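D-alanyl-D-alanine carboxypeptidase (Mycobacterium tuberculosis H37Rv, PDB 4RYE) shows D,D-carboxypeptidase activity on pentapeptides in vitro and probably trims the D-Ala-D-Ala end of peptidoglycan stem peptides as a serine-type penicillin-binding protein. Local coordinates at residues 51-55 and 161-165. Residues are numbered along the deposited sequence; the frame is centred on the assembly and turned at random.
Sequences VLLAL and IFRAA
V51 and L55 of helix 50-60 pack against I161, F162, A164 and A165 of helix 155-166 in a buried helix-helix contact of the serine beta-lactamase/penicillin-binding protein fold, held by apolar side-chain packing with no hydrogen bond across it. Helix 50-60 begins at K50, the lysine of the SxxK motif and by similarity the proton acceptor; S47 is the inferred acyl-ester nucleophile. The second helix lies between it and the large antiparallel sheet: F162 touches V220 and A222 of strand 218-225, and R163 hydrogen-bonds to the carbonyls of L28 and D29. The segment axes come within 9.6 Å, inclined at 39°. V51 holds CG1 anti to its own N (chi1 178°), which brings this methyl 3.9 Å from I161 CG2. F162 CD1 lies 4.0 Å from the same V51 CG1, and the ring meets the methyl obliquely. One turn on, L55 spreads its two methyls along the near side of the other helix: its CD1 approaches I161 CG2 at 4.0 Å and the CB of A164, whereas CD2 reaches the main chain of A165, 3.7 Å from CA. F171 of helix 169-176 borders V51 and A165, whose methyl groups meet at 3.7 Å, CG1 to CB.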
loop_
_atom_site.group_PDB
_atom_site.type_symbol
_atom_site.label_atom_id
_atom_site.label_comp_id
_atom_site.label_asym_id
_atom_site.label_seq_id
_atom_site.Cartn_x
_atom_site.Cartn_y
_atom_site.Cartn_z
ATOM N N VAL A 51 1.494 -4.160 -0.237
ATOM C CA VAL A 51 0.096 -4.580 -0.123
ATOM C C VAL A 51 -0.146 -5.862 -0.922
ATOM O O VAL A 51 -0.865 -6.772 -0.486
ATOM C CB VAL A 51 -0.871 -3.472 -0.611
ATOM C CG1 VAL A 51 -2.317 -3.946 -0.525
ATOM C CG2 VAL A 51 -0.685 -2.189 0.206
ATOM N N LEU A 52 0.449 -5.933 -2.102
ATOM C CA LEU A 52 0.370 -7.132 -2.923
ATOM C C LEU A 52 1.064 -8.318 -2.243
ATOM O O LEU A 52 0.574 -9.441 -2.293
ATOM C CB LEU A 52 0.986 -6.859 -4.293
ATOM C CG LEU A 52 0.826 -7.944 -5.353
ATOM C CD1 LEU A 52 -0.656 -8.246 -5.554
ATOM C CD2 LEU A 52 1.486 -7.500 -6.653
ATOM N N LEU A 53 2.202 -8.076 -1.599
ATOM C CA LEU A 53 2.855 -9.141 -0.829
ATOM C C LEU A 53 1.939 -9.601 0.304
ATOM O O LEU A 53 1.802 -10.797 0.551
ATOM C CB LEU A 53 4.195 -8.654 -0.257
ATOM C CG LEU A 53 4.878 -9.610 0.729
ATOM C CD1 LEU A 53 5.213 -10.931 0.069
ATOM C CD2 LEU A 53 6.135 -8.955 1.298
ATOM N N ALA A 54 1.307 -8.651 0.991
ATOM C CA ALA A 54 0.387 -8.985 2.080
ATOM C C ALA A 54 -0.761 -9.891 1.621
ATOM O O ALA A 54 -1.139 -10.826 2.330
ATOM C CB ALA A 54 -0.162 -7.708 2.755
ATOM N N LEU A 55 -1.321 -9.609 0.447
ATOM C CA LEU A 55 -2.371 -10.465 -0.122
ATOM C C LEU A 55 -1.915 -11.915 -0.311
ATOM O O LEU A 55 -2.644 -12.853 0.010
ATOM C CB LEU A 55 -2.814 -9.929 -1.481
ATOM C CG LEU A 55 -3.870 -8.835 -1.526
ATOM C CD1 LEU A 55 -4.003 -8.346 -2.965
ATOM C CD2 LEU A 55 -5.194 -9.366 -1.006
ATOM N N ILE A 161 -5.737 -3.411 -6.329
ATOM C CA ILE A 161 -5.055 -4.300 -5.385
ATOM C C ILE A 161 -5.482 -3.986 -3.951
ATOM O O ILE A 161 -5.758 -4.896 -3.161
ATOM C CB ILE A 161 -3.516 -4.189 -5.548
ATOM C CG1 ILE A 161 -3.083 -4.913 -6.828
ATOM C CG2 ILE A 161 -2.784 -4.771 -4.338
ATOM C CD1 ILE A 161 -1.749 -4.441 -7.415
ATOM N N PHE A 162 -5.565 -2.703 -3.614
ATOM C CA PHE A 162 -5.967 -2.319 -2.265
ATOM C C PHE A 162 -7.406 -2.715 -1.932
ATOM O O PHE A 162 -7.740 -3.027 -0.785
ATOM C CB PHE A 162 -5.803 -0.819 -2.061
ATOM C CG PHE A 162 -5.642 -0.437 -0.621
ATOM C CD1 PHE A 162 -4.422 -0.593 0.011
ATOM C CD2 PHE A 162 -6.707 0.073 0.105
ATOM C CE1 PHE A 162 -4.260 -0.243 1.349
ATOM C CE2 PHE A 162 -6.559 0.425 1.446
ATOM C CZ PHE A 162 -5.330 0.263 2.067
ATOM N N ARG A 163 -8.262 -2.652 -2.933
ATOM C CA ARG A 163 -9.660 -3.030 -2.781
ATOM C C ARG A 163 -9.769 -4.512 -2.423
ATOM O O ARG A 163 -10.574 -4.905 -1.568
ATOM C CB ARG A 163 -10.391 -2.733 -4.092
ATOM C CG ARG A 163 -11.870 -2.950 -4.059
ATOM C CD ARG A 163 -12.494 -2.351 -5.312
ATOM N NE ARG A 163 -13.933 -2.555 -5.327
ATOM C CZ ARG A 163 -14.625 -2.882 -6.407
ATOM N NH1 ARG A 163 -14.003 -3.047 -7.574
ATOM N NH2 ARG A 163 -15.934 -3.055 -6.313
ATOM N N ALA A 164 -8.946 -5.332 -3.066
ATOM C CA ALA A 164 -8.916 -6.761 -2.760
ATOM C C ALA A 164 -8.403 -6.987 -1.343
ATOM O O ALA A 164 -8.909 -7.850 -0.616
ATOM C CB ALA A 164 -8.046 -7.517 -3.778
ATOM N N ALA A 165 -7.387 -6.222 -0.949
ATOM C CA ALA A 165 -6.814 -6.365 0.380
ATOM C C ALA A 165 -7.805 -5.949 1.465
ATOM O O ALA A 165 -7.904 -6.603 2.496
ATOM C CB ALA A 165 -5.507 -5.573 0.502
#